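Local coordinates for protein internalin (Listeria monocytogenes serotype 4b, PDB 4FMZ) that probably mediates adhesion to or invasion of host cells through a curved leucine-rich-repeat solenoid, at residues N290-N295 against E305-L310; R327-L332 against A338-Q343. All coordinates share one frame; numbering follows the deposited sequence.

Both contacts belong to the C-terminal end of the leucine-rich-repeat solenoid. Interaction 1 comes first along the chain and closes before interaction 2 opens. Their centres are about 10 Å apart. Interaction 1 joins strand 291-293 to helix 304-308. Interaction 2 joins the turn at 327-332 to the chain that leaves strand 337-338, the outermost strand at this end. Strand 315-317 lies between the two strands and touches residues of both contacts. Helix 304-308 also packs under the turn at 327-332, where Gly308 O and Ser331 OG lie 2.7 Å apart in a probable hydrogen bond. The buried leucine interior of interaction 1 thus continues to Leu329, and Phe340 partly covers its end.

Interaction 1. Residues N290-N295 against E305-L310; sequences NSLFLN and EVIGGL. With EDO (1,2-ethanediol), chain F; EDO (1,2-ethanediol), chain H.
Leu292 holds CG anti to its backbone N (chi1 177°), while Ile307 puts CG1 anti to its carbonyl carbon (chi1 -55°). These torsions help bring the side chains of strand 291-293 and of helix 304-308 together inside the solenoid. Leu294 and Ile307 meet end on, through their terminal methyls, with Leu294 CD1 3.9 Å from Ile307 CD1. Leu292 instead crosses Leu310 at about a right angle. Its CD2 lies 3.9 Å from Leu310 CD1. The same methyl is more loosely placed against the helix, with Leu292 CD2 4.5 Å from Ile307 CG2. Leu270 and Leu316, on the two neighbouring strands, also pack on Leu292. This is the hydrophobic interior of a leucine-rich repeat, with the strand on the concave side. Asn297 ND2 and Asn321 ND2 both donate to Leu294 O. On the side of the strand away from the helix, Asn295 ND2 donates to O1 of an ethanediol at 3.0 Å. That molecule is probably from the crystallisation liquor. The four touching side chains are buried and wholly aliphatic. No hydrogen bond crosses between the segments, so methyl packing alone joins them directly.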
loop_
_atom_site.group_PDB
_atom_site.type_symbol
_atom_site.label_atom_id
_atom_site.label_comp_id
_atom_site.label_asym_id
_atom_site.label_seq_id
_atom_site.Cartn_x
_atom_site.Cartn_y
_atom_site.Cartn_z
ATOM N N ASN A 290 6.663 2.233 -23.124
ATOM C CA ASN A 290 7.336 0.927 -23.187
ATOM C C ASN A 290 6.318 -0.206 -23.106
ATOM O O ASN A 290 6.568 -1.292 -23.619
ATOM C CB ASN A 290 8.377 0.758 -22.048
ATOM C CG ASN A 290 9.552 1.711 -22.100
ATOM O OD1 ASN A 290 10.003 2.218 -21.072
ATOM N ND2 ASN A 290 10.104 1.954 -23.287
ATOM N N SER A 291 5.200 0.028 -22.399
ATOM C CA SER A 291 4.167 -0.983 -22.185
ATOM C C SER A 291 2.814 -0.375 -22.426
ATOM O O SER A 291 2.472 0.664 -21.839
ATOM C CB SER A 291 4.254 -1.559 -20.774
ATOM O OG SER A 291 5.585 -1.949 -20.478
ATOM N N LEU A 292 2.049 -1.019 -23.308
ATOM C CA LEU A 292 0.734 -0.537 -23.707
ATOM C C LEU A 292 -0.250 -1.676 -23.725
ATOM O O LEU A 292 -0.054 -2.654 -24.448
ATOM C CB LEU A 292 0.834 0.143 -25.090
ATOM C CG LEU A 292 -0.437 0.677 -25.761
ATOM C CD1 LEU A 292 -1.124 1.753 -24.911
ATOM C CD2 LEU A 292 -0.098 1.264 -27.095
ATOM N N PHE A 293 -1.313 -1.559 -22.918
ATOM C CA PHE A 293 -2.349 -2.594 -22.834
ATOM C C PHE A 293 -3.662 -2.028 -23.379
ATOM O O PHE A 293 -4.289 -1.165 -22.752
ATOM C CB PHE A 293 -2.495 -3.110 -21.396
ATOM C CG PHE A 293 -1.215 -3.706 -20.842
ATOM C CD1 PHE A 293 -0.285 -2.911 -20.185
ATOM C CD2 PHE A 293 -0.920 -5.049 -21.022
ATOM C CE1 PHE A 293 0.912 -3.453 -19.706
ATOM C CE2 PHE A 293 0.282 -5.592 -20.545
ATOM C CZ PHE A 293 1.182 -4.795 -19.881
ATOM N N LEU A 294 -4.042 -2.495 -24.578
ATOM C CA LEU A 294 -5.231 -2.051 -25.298
ATOM C C LEU A 294 -6.184 -3.205 -25.629
ATOM O O LEU A 294 -7.124 -3.008 -26.393
ATOM C CB LEU A 294 -4.821 -1.316 -26.592
ATOM C CG LEU A 294 -4.462 0.169 -26.436
ATOM C CD1 LEU A 294 -3.731 0.670 -27.661
ATOM C CD2 LEU A 294 -5.700 1.020 -26.208
ATOM N N ASN A 295 -5.955 -4.396 -25.049
ATOM C CA ASN A 295 -6.798 -5.587 -25.227
ATOM C C ASN A 295 -8.228 -5.291 -24.761
ATOM O O ASN A 295 -8.411 -4.449 -23.884
ATOM C CB ASN A 295 -6.221 -6.771 -24.415
ATOM C CG ASN A 295 -6.018 -6.422 -22.957
ATOM O OD1 ASN A 295 -5.102 -5.668 -22.598
ATOM N ND2 ASN A 295 -6.957 -6.835 -22.115
ATOM N N GLU A 305 -1.665 1.789 -37.461
ATOM C CA GLU A 305 -0.600 2.676 -37.952
ATOM C C GLU A 305 0.014 3.519 -36.826
ATOM O O GLU A 305 1.238 3.657 -36.780
ATOM C CB GLU A 305 -1.144 3.588 -39.066
ATOM C CG GLU A 305 -0.073 4.169 -39.975
ATOM C CD GLU A 305 -0.593 5.159 -40.999
ATOM O OE1 GLU A 305 -1.275 4.731 -41.960
ATOM O OE2 GLU A 305 -0.314 6.370 -40.845
ATOM N N VAL A 306 -0.823 4.061 -35.916
ATOM C CA VAL A 306 -0.341 4.889 -34.803
ATOM C C VAL A 306 0.491 4.016 -33.819
ATOM O O VAL A 306 1.554 4.465 -33.373
ATOM C CB VAL A 306 -1.469 5.714 -34.096
ATOM C CG1 VAL A 306 -2.543 4.830 -33.466
ATOM C CG2 VAL A 306 -0.882 6.666 -33.058
ATOM N N ILE A 307 0.054 2.765 -33.545
ATOM C CA ILE A 307 0.796 1.880 -32.625
ATOM C C ILE A 307 2.160 1.519 -33.224
ATOM O O ILE A 307 3.140 1.462 -32.492
ATOM C CB ILE A 307 0.005 0.611 -32.198
ATOM C CG1 ILE A 307 -1.355 0.995 -31.584
ATOM C CG2 ILE A 307 0.823 -0.212 -31.194
ATOM C CD1 ILE A 307 -2.263 -0.152 -31.226
ATOM N N GLY A 308 2.217 1.318 -34.538
ATOM C CA GLY A 308 3.461 1.020 -35.244
ATOM C C GLY A 308 4.550 2.067 -35.088
ATOM O O GLY A 308 5.729 1.739 -35.218
ATOM N N GLY A 309 4.157 3.317 -34.792
ATOM C CA GLY A 309 5.078 4.428 -34.567
ATOM C C GLY A 309 5.713 4.443 -33.187
ATOM O O GLY A 309 6.747 5.088 -32.994
ATOM N N LEU A 310 5.107 3.728 -32.213
ATOM C CA LEU A 310 5.587 3.657 -30.830
ATOM C C LEU A 310 6.708 2.610 -30.723
ATOM O O LEU A 310 6.537 1.552 -30.113
ATOM C CB LEU A 310 4.413 3.338 -29.870
ATOM C CG LEU A 310 3.209 4.283 -29.937
ATOM C CD1 LEU A 310 1.986 3.669 -29.278
ATOM C CD2 LEU A 310 3.544 5.618 -29.338
HETATM C C1 EDO F . 6.932 -0.320 -18.040
HETATM O O1 EDO F . 7.685 -1.489 -17.726
HETATM C C2 EDO F . 7.657 0.957 -17.551
HETATM O O2 EDO F . 8.867 1.159 -18.272
HETATM C C1 EDO H . -7.796 -5.727 -18.012
HETATM O O1 EDO H . -7.862 -6.076 -19.388
HETATM C C2 EDO H . -6.787 -4.574 -17.823
HETATM O O2 EDO H . -5.629 -4.878 -18.576
#

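Interaction 2. Residues R327-L332 against A338-Q343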
loop_
_atom_site.group_PDB
_atom_site.type_symbol
_atom_site.label_atom_id
_atom_site.label_comp_id
_atom_site.label_asym_id
_atom_site.label_seq_id
_atom_site.Cartn_x
_atom_site.Cartn_y
_atom_site.Cartn_z
ATOM N N ARG A 327 -0.073 -5.837 -39.969
ATOM C CA ARG A 327 1.123 -5.468 -40.744
ATOM C C ARG A 327 1.713 -4.093 -40.321
ATOM O O ARG A 327 2.934 -4.052 -40.192
ATOM C CB ARG A 327 0.893 -5.515 -42.245
ATOM C CG ARG A 327 0.902 -6.949 -42.785
ATOM C CD ARG A 327 0.531 -7.022 -44.251
ATOM N NE ARG A 327 -0.868 -6.655 -44.495
ATOM C CZ ARG A 327 -1.428 -6.629 -45.698
ATOM N NH1 ARG A 327 -0.721 -6.950 -46.773
ATOM N NH2 ARG A 327 -2.702 -6.279 -45.837
ATOM N N PRO A 328 0.939 -3.018 -39.976
ATOM C CA PRO A 328 1.587 -1.769 -39.508
ATOM C C PRO A 328 2.406 -1.924 -38.204
ATOM O O PRO A 328 3.216 -1.041 -37.901
ATOM C CB PRO A 328 0.404 -0.810 -39.302
ATOM C CG PRO A 328 -0.669 -1.336 -40.182
ATOM C CD PRO A 328 -0.523 -2.832 -40.072
ATOM N N LEU A 329 2.237 -3.047 -37.459
ATOM C CA LEU A 329 2.972 -3.304 -36.203
ATOM C C LEU A 329 4.327 -3.976 -36.436
ATOM O O LEU A 329 5.052 -4.221 -35.468
ATOM C CB LEU A 329 2.154 -4.175 -35.232
ATOM C CG LEU A 329 0.734 -3.751 -34.898
ATOM C CD1 LEU A 329 0.059 -4.780 -34.018
ATOM C CD2 LEU A 329 0.714 -2.390 -34.222
ATOM N N ALA A 330 4.673 -4.279 -37.702
ATOM C CA ALA A 330 5.943 -4.936 -38.056
ATOM C C ALA A 330 7.163 -4.109 -37.603
ATOM O O ALA A 330 8.227 -4.679 -37.338
ATOM C CB ALA A 330 6.004 -5.182 -39.555
ATOM N N SER A 331 6.999 -2.779 -37.485
ATOM C CA SER A 331 8.051 -1.852 -37.050
ATOM C C SER A 331 8.359 -1.948 -35.549
ATOM O O SER A 331 9.367 -1.408 -35.109
ATOM C CB SER A 331 7.664 -0.421 -37.391
ATOM O OG SER A 331 6.318 -0.165 -37.023
ATOM N N LEU A 332 7.516 -2.616 -34.757
ATOM C CA LEU A 332 7.758 -2.714 -33.319
ATOM C C LEU A 332 8.837 -3.783 -33.050
ATOM O O LEU A 332 8.546 -4.964 -32.842
ATOM C CB LEU A 332 6.443 -2.962 -32.573
ATOM C CG LEU A 332 5.338 -1.929 -32.850
ATOM C CD1 LEU A 332 4.088 -2.272 -32.121
ATOM C CD2 LEU A 332 5.791 -0.511 -32.491
ATOM N N ALA A 338 3.546 -9.909 -26.239
ATOM C CA ALA A 338 2.403 -9.493 -27.061
ATOM C C ALA A 338 1.342 -10.589 -26.988
ATOM O O ALA A 338 1.625 -11.717 -27.398
ATOM C CB ALA A 338 2.843 -9.239 -28.501
ATOM N N ASP A 339 0.152 -10.286 -26.400
ATOM C CA ASP A 339 -0.933 -11.246 -26.140
ATOM C C ASP A 339 -1.646 -11.798 -27.403
ATOM O O ASP A 339 -2.734 -12.354 -27.267
ATOM C CB ASP A 339 -1.974 -10.620 -25.191
ATOM C CG ASP A 339 -2.846 -9.522 -25.789
ATOM O OD1 ASP A 339 -2.500 -9.009 -26.883
ATOM O OD2 ASP A 339 -3.885 -9.201 -25.180
ATOM N N PHE A 340 -1.057 -11.653 -28.599
ATOM C CA PHE A 340 -1.648 -12.192 -29.834
ATOM C C PHE A 340 -0.620 -13.118 -30.497
ATOM O O PHE A 340 0.560 -12.773 -30.586
ATOM C CB PHE A 340 -2.190 -11.094 -30.777
ATOM C CG PHE A 340 -1.302 -9.901 -31.022
ATOM C CD1 PHE A 340 -1.176 -8.890 -30.060
ATOM C CD2 PHE A 340 -0.609 -9.763 -32.220
ATOM C CE1 PHE A 340 -0.336 -7.797 -30.268
ATOM C CE2 PHE A 340 0.211 -8.643 -32.437
ATOM C CZ PHE A 340 0.349 -7.679 -31.453
ATOM N N ALA A 341 -1.083 -14.322 -30.898
ATOM C CA ALA A 341 -0.301 -15.446 -31.413
ATOM C C ALA A 341 0.593 -15.120 -32.604
ATOM O O ALA A 341 1.721 -15.622 -32.645
ATOM C CB ALA A 341 -1.217 -16.615 -31.757
ATOM N N ASN A 342 0.111 -14.348 -33.583
ATOM C CA ASN A 342 0.922 -14.101 -34.769
ATOM C C ASN A 342 1.919 -12.966 -34.563
ATOM O O ASN A 342 1.937 -12.330 -33.501
ATOM C CB ASN A 342 0.039 -13.842 -36.016
ATOM C CG ASN A 342 -1.210 -13.004 -35.827
ATOM O OD1 ASN A 342 -1.601 -12.627 -34.715
ATOM N ND2 ASN A 342 -1.899 -12.732 -36.927
ATOM N N GLN A 343 2.798 -12.773 -35.576
ATOM C CA GLN A 343 3.813 -11.716 -35.700
ATOM C C GLN A 343 4.618 -11.925 -36.974
ATOM O O GLN A 343 4.256 -11.387 -38.015
ATOM C CB GLN A 343 4.753 -11.617 -34.480
ATOM C CG GLN A 343 5.312 -10.204 -34.266
ATOM C CD GLN A 343 4.263 -9.160 -33.927
ATOM O OE1 GLN A 343 4.165 -8.114 -34.575
ATOM N NE2 GLN A 343 3.468 -9.408 -32.890
#
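Leu329 O accepts the backbone N-H of Leu332 at 3.0 Å, and the Gln343 side chain lies near that carbonyl without bonding to it. This is the C-terminal end of the leucine-rich-repeat solenoid. The turn at 327-332 begins as a short 3-10 segment, in which Ala330 N donates to Arg327 O at 3.0 Å. The chain then passes through strand 337-338 and curls back over the turn. Gln343 OE1 stands 4.1 Å from Leu329 O. As modelled, both atoms are acceptors and no hydrogen bond joins them. Gln343 is the last modelled residue and is poorly ordered, so its place is only loosely defined.

The firmer part of the contact is apolar. Leu329 CD1 lies 3.9 Å from Phe340 CZ and 4.2 Å from Phe340 CE2. The leucine methyl therefore meets the far end of the ring, and the two side chains cross obliquely. Phe340 places CG between its backbone N and its carbonyl carbon (chi1 46°), which turns the ring back toward the turn. Ile326 also packs on this ring. Leu329 is buried. Its other neighbours include Met304 and Ile307 of helix 304-308, and Leu318.

Just before the ring, the carboxylate of Asp339 ties the curl to the loop just after strand 315-317. Its OD1 takes the N-H of Leu318, and its OD2 is hydrogen-bonded to Ser319 OG. Both oxygens thus have a partner, which should limit rotation of the carboxylate. Oxygens of two neighbours also lie in the plane of the Phe340 ring, at its edge: Asp339 OD1 is 3.4 Å from Phe340 CD1, and Asn342 OD1 is 3.9 Å from Phe340 CD2.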